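Local coordinates for protein lytic polysaccharide monooxygenase (Neurospora crassa, PDB 4QI8) that probably cleaves cellulose chains oxidatively, using an active-site copper ion, a reductant and oxygen or hydrogen peroxide, at residues 177-191 with 202-214. Numbering follows the deposited sequence. Where two conformers were deposited one is given.
Sequences YKVSFPGAYKASDPG and TSYKNPGPSVFTC
Tyr204, its chi1 of 177° turning the ring away from the backbone N, carries its hydroxyl to Gly191, while at the far end of the contact Tyr177, its CG anti to the carbonyl carbon (chi1 -69°), offers a ring face to the edge of Phe212. These two rings form a T-shaped pair, planes at 87° and centroids 5.7 Å apart. The Tyr204 OH donates to Gly191 O at 2.7 Å, and Gly191 CA lies 3.1 Å from Lys205 O, so close that a side chain on Gly191 would collide with that carbonyl. A phenylalanine in place of Tyr204 would probably leave the Gly191 carbonyl without this donor and the loop less firmly tied. In this AA9 beta-sandwich the C-terminal tail lies beside the loop that follows strand 178-179, a short, weakly bonded edge strand of the larger sheet; 202-214 is irregular throughout, and Lys101 of strand 99-104 also holds it. Midway, Pro207 CB sits over one face of Tyr185, a CH-pi contact 4.1 Å from the centroid, with Phe181 on the opposite face; Glu141 and Tyr79 hold the phenol oxygen. Val179 CG1 meets Pro209 CG at 3.7 Å. Five waters bridge the segments, one linking Asp189 OD2 to Gly208 N.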
ATOM      1  N   TYR A 177       6.478   2.387  14.676  1.00 12.78           N
ATOM      2  CA  TYR A 177       5.733   2.602  13.443  1.00 10.58           C
ATOM      3  C   TYR A 177       6.284   1.801  12.281  1.00 10.18           C
ATOM      4  O   TYR A 177       5.550   1.502  11.350  1.00 12.46           O
ATOM      5  CB  TYR A 177       5.704   4.092  13.083  1.00 11.43           C
ATOM      6  CG  TYR A 177       4.857   4.906  14.040  1.00 13.17           C
ATOM      7  CD1 TYR A 177       3.487   5.008  13.863  1.00 12.33           C
ATOM      8  CD2 TYR A 177       5.423   5.536  15.135  1.00 14.78           C
ATOM      9  CE1 TYR A 177       2.696   5.730  14.755  1.00 14.20           C
ATOM     10  CE2 TYR A 177       4.647   6.262  16.022  1.00 16.47           C
ATOM     11  CZ  TYR A 177       3.286   6.345  15.837  1.00 15.82           C
ATOM     12  OH  TYR A 177       2.527   7.071  16.736  1.00 18.42           O
ATOM     13  N   LYS A 178       7.572   1.479  12.319  1.00 11.09           N
ATOM     14  CA  LYS A 178       8.219   0.871  11.163  1.00 10.93           C
ATOM     15  C   LYS A 178       8.216  -0.642  11.202  1.00 10.16           C
ATOM     16  O   LYS A 178       8.558  -1.253  12.227  1.00 12.10           O
ATOM     17  CB  LYS A 178       9.651   1.360  11.018  1.00 13.19           C
ATOM     18  CG  LYS A 178       9.743   2.803  10.589  1.00 15.84           C
ATOM     19  CD  LYS A 178      11.166   3.179  10.284  1.00 22.62           C
ATOM     20  CE  LYS A 178      11.470   4.585  10.732  1.00 26.40           C
ATOM     21  NZ  LYS A 178      12.922   4.860  10.629  1.00 28.29           N
ATOM     22  N   VAL A 179       7.864  -1.235  10.064  1.00  8.11           N
ATOM     23  CA  VAL A 179       7.756  -2.673   9.928  1.00  8.15           C
ATOM     24  C   VAL A 179       8.416  -3.139   8.633  1.00  6.40           C
ATOM     25  O   VAL A 179       8.784  -2.337   7.777  1.00  6.99           O
ATOM     26  CB  VAL A 179       6.280  -3.129   9.962  1.00  8.54           C
ATOM     27  CG1 VAL A 179       5.652  -2.724  11.300  1.00 10.48           C
ATOM     28  CG2 VAL A 179       5.486  -2.575   8.783  1.00  7.54           C
ATOM     29  N   SER A 180       8.554  -4.452   8.510  0.90  6.45           N
ATOM     30  CA  SER A 180       9.123  -5.051   7.314  0.53  6.45           C
ATOM     31  C   SER A 180       8.055  -5.794   6.517  0.91  5.54           C
ATOM     32  O   SER A 180       7.041  -6.242   7.063  0.85  5.36           O
ATOM     33  CB  SER A 180      10.254  -6.010   7.689  0.53  8.36           C
ATOM     34  OG  SER A 180       9.764  -7.121   8.415  0.53  8.50           O
ATOM     35  N   PHE A 181       8.310  -5.925   5.220  1.00  6.33           N
ATOM     36  CA  PHE A 181       7.506  -6.774   4.343  1.00  6.23           C
ATOM     37  C   PHE A 181       8.439  -7.687   3.568  1.00  6.23           C
ATOM     38  O   PHE A 181       9.300  -7.195   2.859  1.00  7.54           O
ATOM     39  CB  PHE A 181       6.689  -5.947   3.353  1.00  6.43           C
ATOM     40  CG  PHE A 181       5.525  -5.247   3.985  1.00  6.49           C
ATOM     41  CD1 PHE A 181       4.412  -5.960   4.385  1.00  6.93           C
ATOM     42  CD2 PHE A 181       5.554  -3.891   4.222  1.00  8.26           C
ATOM     43  CE1 PHE A 181       3.341  -5.331   5.005  1.00  9.09           C
ATOM     44  CE2 PHE A 181       4.474  -3.258   4.831  1.00  9.94           C
ATOM     45  CZ  PHE A 181       3.376  -3.980   5.223  1.00  9.91           C
ATOM     46  N   PRO A 182       8.300  -9.010   3.706  1.00  6.17           N
ATOM     47  CA  PRO A 182       7.423  -9.710   4.649  1.00  6.82           C
ATOM     48  C   PRO A 182       7.871  -9.492   6.100  1.00  6.46           C
ATOM     49  O   PRO A 182       9.013  -9.102   6.351  1.00  7.54           O
ATOM     50  CB  PRO A 182       7.551 -11.174   4.226  1.00  7.27           C
ATOM     51  CG  PRO A 182       8.908 -11.265   3.615  1.00  8.80           C
ATOM     52  CD  PRO A 182       9.150  -9.951   2.945  1.00  7.72           C
ATOM     53  N   GLY A 183       6.958  -9.727   7.033  1.00  6.63           N
ATOM     54  CA  GLY A 183       7.227  -9.639   8.457  1.00  7.13           C
ATOM     55  C   GLY A 183       6.088  -9.006   9.232  1.00  7.60           C
ATOM     56  O   GLY A 183       5.749  -9.447  10.325  1.00  9.57           O
ATOM     57  N   ALA A 184       5.491  -7.970   8.661  1.00  6.97           N
ATOM     58  CA  ALA A 184       4.477  -7.197   9.370  1.00  8.01           C
ATOM     59  C   ALA A 184       3.208  -7.993   9.603  1.00  7.25           C
ATOM     60  O   ALA A 184       2.513  -7.775  10.599  1.00  8.99           O
ATOM     61  CB  ALA A 184       4.139  -5.932   8.591  1.00  9.30           C
ATOM     62  N   TYR A 185       2.884  -8.871   8.659  1.00  6.01           N
ATOM     63  CA  TYR A 185       1.620  -9.584   8.669  1.00  6.61           C
ATOM     64  C   TYR A 185       1.816 -11.070   8.936  1.00  6.63           C
ATOM     65  O   TYR A 185       2.812 -11.674   8.506  1.00  7.22           O
ATOM     66  CB  TYR A 185       0.899  -9.432   7.329  1.00  6.23           C
ATOM     67  CG  TYR A 185       0.539  -8.025   6.908  1.00  6.51           C
ATOM     68  CD1 TYR A 185       0.547  -6.966   7.799  1.00  6.43           C
ATOM     69  CD2 TYR A 185       0.167  -7.762   5.597  1.00  6.30           C
ATOM     70  CE1 TYR A 185       0.209  -5.698   7.402  1.00  7.08           C
ATOM     71  CE2 TYR A 185      -0.172  -6.475   5.191  1.00  7.14           C
ATOM     72  CZ  TYR A 185      -0.156  -5.446   6.108  1.00  6.44           C
ATOM     73  OH  TYR A 185      -0.474  -4.158   5.751  1.00  7.21           O
ATOM     74  N   LYS A 186       0.830 -11.636   9.620  1.00  6.58           N
ATOM     75  CA  LYS A 186       0.717 -13.071   9.818  1.00  6.59           C
ATOM     76  C   LYS A 186      -0.644 -13.514   9.312  1.00  5.74           C
ATOM     77  O   LYS A 186      -1.614 -12.757   9.366  1.00  6.52           O
ATOM     78  CB  LYS A 186       0.885 -13.444  11.292  1.00  7.46           C
ATOM     79  CG  LYS A 186       2.307 -13.201  11.814  1.00  9.60           C
ATOM     80  CD  LYS A 186       2.516 -13.702  13.227  1.00 12.39           C
ATOM     81  CE  LYS A 186       1.939 -12.755  14.255  1.00 14.51           C
ATOM     82  NZ  LYS A 186       2.719 -11.486  14.329  1.00 15.25           N
ATOM     83  N   ALA A 187      -0.726 -14.744   8.837  1.00  5.95           N
ATOM     84  CA  ALA A 187      -1.964 -15.275   8.279  1.00  6.61           C
ATOM     85  C   ALA A 187      -3.089 -15.335   9.310  1.00  6.66           C
ATOM     86  O   ALA A 187      -4.252 -15.388   8.941  1.00  7.99           O
ATOM     87  CB  ALA A 187      -1.710 -16.646   7.682  1.00  7.64           C
ATOM     88  N   SER A 188      -2.742 -15.329  10.594  1.00  6.54           N
ATOM     89  CA  SER A 188      -3.716 -15.381  11.677  1.00  7.73           C
ATOM     90  C   SER A 188      -4.149 -14.006  12.178  1.00  7.04           C
ATOM     91  O   SER A 188      -4.958 -13.912  13.094  1.00  7.56           O
ATOM     92  CB  SER A 188      -3.129 -16.158  12.853  1.00  9.14           C
ATOM     93  OG  SER A 188      -1.914 -15.550  13.252  1.00 10.32           O
ATOM     94  N   ASP A 189      -3.596 -12.935  11.625  1.00  7.18           N
ATOM     95  CA  ASP A 189      -3.946 -11.612  12.125  1.00  7.46           C
ATOM     96  C   ASP A 189      -5.457 -11.390  11.986  1.00  6.80           C
ATOM     97  O   ASP A 189      -6.069 -11.818  11.014  1.00  7.41           O
ATOM     98  CB  ASP A 189      -3.218 -10.501  11.367  1.00  7.55           C
ATOM     99  CG  ASP A 189      -1.728 -10.419  11.685  1.00  8.81           C
ATOM    100  OD1 ASP A 189      -1.277 -10.979  12.706  1.00 10.17           O
ATOM    101  OD2 ASP A 189      -1.008  -9.770  10.897  1.00  9.86           O
ATOM    102  N   PRO A 190      -6.073 -10.718  12.962  1.00  7.73           N
ATOM    103  CA  PRO A 190      -7.539 -10.649  13.012  1.00  8.27           C
ATOM    104  C   PRO A 190      -8.191  -9.814  11.919  1.00  7.51           C
ATOM    105  O   PRO A 190      -9.405  -9.908  11.751  1.00  8.85           O
ATOM    106  CB  PRO A 190      -7.818 -10.050  14.402  1.00 10.91           C
ATOM    107  CG  PRO A 190      -6.582  -9.341  14.757  1.00 11.50           C
ATOM    108  CD  PRO A 190      -5.472 -10.174  14.192  1.00  8.91           C
ATOM    109  N   GLY A 191      -7.418  -9.011  11.195  1.00  7.28           N
ATOM    110  CA  GLY A 191      -7.924  -8.301  10.035  1.00  8.21           C
ATOM    111  C   GLY A 191      -7.593  -8.975   8.709  1.00  6.92           C
ATOM    112  O   GLY A 191      -7.903  -8.428   7.650  1.00  7.05           O
ATOM    113  N   THR A 202     -18.469  -6.163  14.176  1.00 13.18           N
ATOM    114  CA  THR A 202     -18.841  -4.822  14.604  1.00 14.18           C
ATOM    115  C   THR A 202     -17.610  -3.947  14.791  1.00 12.86           C
ATOM    116  O   THR A 202     -17.718  -2.781  15.167  1.00 14.86           O
ATOM    117  CB  THR A 202     -19.639  -4.855  15.911  1.00 15.71           C
ATOM    118  OG1 THR A 202     -18.888  -5.541  16.917  1.00 17.75           O
ATOM    119  CG2 THR A 202     -20.959  -5.572  15.696  1.00 16.91           C
ATOM    120  N   SER A 203     -16.443  -4.511  14.497  1.00 13.53           N
ATOM    121  CA  SER A 203     -15.185  -3.781  14.521  1.00 12.77           C
ATOM    122  C   SER A 203     -14.275  -4.435  13.497  1.00 11.29           C
ATOM    123  O   SER A 203     -14.580  -5.514  12.998  1.00 11.30           O
ATOM    124  CB  SER A 203     -14.548  -3.845  15.904  1.00 13.39           C
ATOM    125  OG  SER A 203     -14.271  -5.182  16.261  1.00 14.51           O
ATOM    126  N   TYR A 204     -13.173  -3.771  13.176  1.00 10.54           N
ATOM    127  CA  TYR A 204     -12.224  -4.288  12.195  1.00  8.38           C
ATOM    128  C   TYR A 204     -10.822  -3.830  12.571  1.00  9.34           C
ATOM    129  O   TYR A 204     -10.552  -2.634  12.644  1.00 10.44           O
ATOM    130  CB  TYR A 204     -12.568  -3.848  10.753  1.00  8.71           C
ATOM    131  CG  TYR A 204     -11.515  -4.353   9.789  1.00  8.00           C
ATOM    132  CD1 TYR A 204     -11.431  -5.700   9.500  1.00  7.12           C
ATOM    133  CD2 TYR A 204     -10.573  -3.500   9.217  1.00  7.44           C
ATOM    134  CE1 TYR A 204     -10.441  -6.193   8.667  1.00  7.28           C
ATOM    135  CE2 TYR A 204      -9.577  -3.985   8.392  1.00  6.72           C
ATOM    136  CZ  TYR A 204      -9.514  -5.330   8.122  1.00  6.41           C
ATOM    137  OH  TYR A 204      -8.496  -5.792   7.335  1.00  7.24           O
ATOM    138  N   LYS A 205      -9.929  -4.786  12.809  1.00  8.57           N
ATOM    139  CA  LYS A 205      -8.560  -4.461  13.167  1.00  8.48           C
ATOM    140  C   LYS A 205      -7.662  -4.532  11.935  1.00  8.54           C
ATOM    141  O   LYS A 205      -7.248  -5.610  11.509  1.00  9.24           O
ATOM    142  CB  LYS A 205      -8.046  -5.440  14.220  1.00  9.88           C
ATOM    143  CG  LYS A 205      -6.639  -5.134  14.720  1.00 13.46           C
ATOM    144  CD  LYS A 205      -6.566  -3.770  15.357  1.00 19.57           C
ATOM    145  CE  LYS A 205      -5.179  -3.471  15.903  1.00 24.59           C
ATOM    146  NZ  LYS A 205      -5.131  -2.068  16.404  1.00 24.16           N
ATOM    147  N   ASN A 206      -7.346  -3.381  11.348  1.00  7.76           N
ATOM    148  CA  ASN A 206      -6.446  -3.377  10.200  1.00  7.24           C
ATOM    149  C   ASN A 206      -5.137  -4.058  10.559  1.00  7.73           C
ATOM    150  O   ASN A 206      -4.592  -3.823  11.635  1.00  8.19           O
ATOM    151  CB  ASN A 206      -6.104  -1.956   9.781  1.00  7.67           C
ATOM    152  CG  ASN A 206      -7.308  -1.180   9.325  1.00  7.46           C
ATOM    153  OD1 ASN A 206      -8.066  -0.658  10.143  1.00  8.52           O
ATOM    154  ND2 ASN A 206      -7.505  -1.102   8.012  1.00  7.21           N
ATOM    155  N   PRO A 207      -4.577  -4.851   9.638  1.00  7.11           N
ATOM    156  CA  PRO A 207      -3.268  -5.426   9.926  1.00  7.46           C
ATOM    157  C   PRO A 207      -2.180  -4.370   9.803  1.00  7.31           C
ATOM    158  O   PRO A 207      -2.329  -3.343   9.128  1.00  7.20           O
ATOM    159  CB  PRO A 207      -3.131  -6.525   8.866  1.00  8.05           C
ATOM    160  CG  PRO A 207      -3.898  -6.000   7.717  1.00  8.39           C
ATOM    161  CD  PRO A 207      -5.075  -5.266   8.319  1.00  7.28           C
ATOM    162  N   GLY A 208      -1.083  -4.636  10.491  1.00  7.17           N
ATOM    163  CA  GLY A 208       0.064  -3.763  10.460  1.00  6.64           C
ATOM    164  C   GLY A 208       0.090  -2.751  11.593  1.00  7.25           C
ATOM    165  O   GLY A 208      -0.763  -2.747  12.484  1.00  8.19           O
ATOM    166  N   PRO A 209       1.071  -1.853  11.539  1.00  7.02           N
ATOM    167  CA  PRO A 209       1.306  -0.883  12.605  1.00  8.22           C
ATOM    168  C   PRO A 209       0.290   0.233  12.597  1.00  8.00           C
ATOM    169  O   PRO A 209      -0.536   0.345  11.694  1.00  8.41           O
ATOM    170  CB  PRO A 209       2.702  -0.359  12.279  1.00  8.31           C
ATOM    171  CG  PRO A 209       2.787  -0.469  10.781  1.00  8.24           C
ATOM    172  CD  PRO A 209       2.076  -1.751  10.463  1.00  8.29           C
ATOM    173  N   SER A 210       0.364   1.051  13.629  1.00  9.78           N
ATOM    174  CA  SER A 210      -0.456   2.243  13.724  1.00 11.30           C
ATOM    175  C   SER A 210      -0.169   3.213  12.583  1.00 10.48           C
ATOM    176  O   SER A 210       0.930   3.238  12.057  1.00  9.37           O
ATOM    177  CB  SER A 210      -0.171   2.937  15.053  1.00 12.88           C
ATOM    178  OG  SER A 210      -0.390   2.061  16.148  1.00 15.27           O
ATOM    179  N   VAL A 211      -1.159   4.027  12.222  1.00  9.73           N
ATOM    180  CA  VAL A 211      -0.973   5.074  11.222  1.00  9.29           C
ATOM    181  C   VAL A 211      -0.133   6.197  11.812  1.00  9.64           C
ATOM    182  O   VAL A 211      -0.443   6.760  12.857  1.00 10.48           O
ATOM    183  CB  VAL A 211      -2.322   5.632  10.714  1.00 10.28           C
ATOM    184  CG1 VAL A 211      -2.112   6.792   9.736  1.00 10.33           C
ATOM    185  CG2 VAL A 211      -3.148   4.524  10.050  1.00 10.64           C
ATOM    186  N   PHE A 212       0.935   6.530  11.112  1.00  9.58           N
ATOM    187  CA  PHE A 212       1.774   7.644  11.486  1.00  9.53           C
ATOM    188  C   PHE A 212       1.166   8.947  10.996  1.00 10.52           C
ATOM    189  O   PHE A 212       0.816   9.066   9.826  1.00 11.56           O
ATOM    190  CB  PHE A 212       3.160   7.474  10.875  1.00  9.69           C
ATOM    191  CG  PHE A 212       4.002   8.692  11.021  1.00 11.06           C
ATOM    192  CD1 PHE A 212       4.708   8.921  12.182  1.00 11.08           C
ATOM    193  CD2 PHE A 212       4.043   9.651  10.018  1.00 12.48           C
ATOM    194  CE1 PHE A 212       5.457  10.074  12.337  1.00 12.16           C
ATOM    195  CE2 PHE A 212       4.790  10.800  10.165  1.00 12.73           C
ATOM    196  CZ  PHE A 212       5.501  11.010  11.320  1.00 13.14           C
ATOM    197  N   THR A 213       1.046   9.916  11.903  1.00 10.89           N
ATOM    198  CA  THR A 213       0.665  11.284  11.561  1.00 12.35           C
ATOM    199  C   THR A 213       1.631  12.254  12.219  1.00 12.88           C
ATOM    200  O   THR A 213       2.324  11.916  13.181  1.00 13.30           O
ATOM    201  CB  THR A 213      -0.761  11.631  12.029  1.00 12.58           C
ATOM    202  OG1 THR A 213      -0.834  11.600  13.465  1.00 14.92           O
ATOM    203  CG2 THR A 213      -1.762  10.665  11.427  1.00 16.91           C
ATOM    204  N   CYS A 214       1.661  13.472  11.709  1.00 14.09           N
ATOM    205  CA  CYS A 214       2.552  14.483  12.249  1.00 14.76           C
ATOM    206  C   CYS A 214       2.028  15.080  13.551  1.00 13.47           C
ATOM    207  O   CYS A 214       2.829  15.487  14.399  1.00 15.35           O
ATOM    208  CB  CYS A 214       2.776  15.572  11.208  1.00 15.96           C
ATOM    209  SG  CYS A 214       3.495  14.934   9.704  1.00 18.71           S
ATOM    210  OXT CYS A 214       0.816  15.177  13.789  1.00 16.25           O
TER
HETATM  211  O   HOH W   1       3.385   3.019  10.820  1.00 10.21           O
HETATM  212  O   HOH W   2      -0.306   7.268  15.752  0.50 17.34           O
HETATM  213  O   HOH W   3      -0.931  -7.156  11.827  1.00 10.39           O
HETATM  214  O   HOH W   4     -10.692  -7.589  12.876  1.00 10.24           O
HETATM  215  O   HOH W   5      -5.119  -7.502  11.821  1.00  8.91           O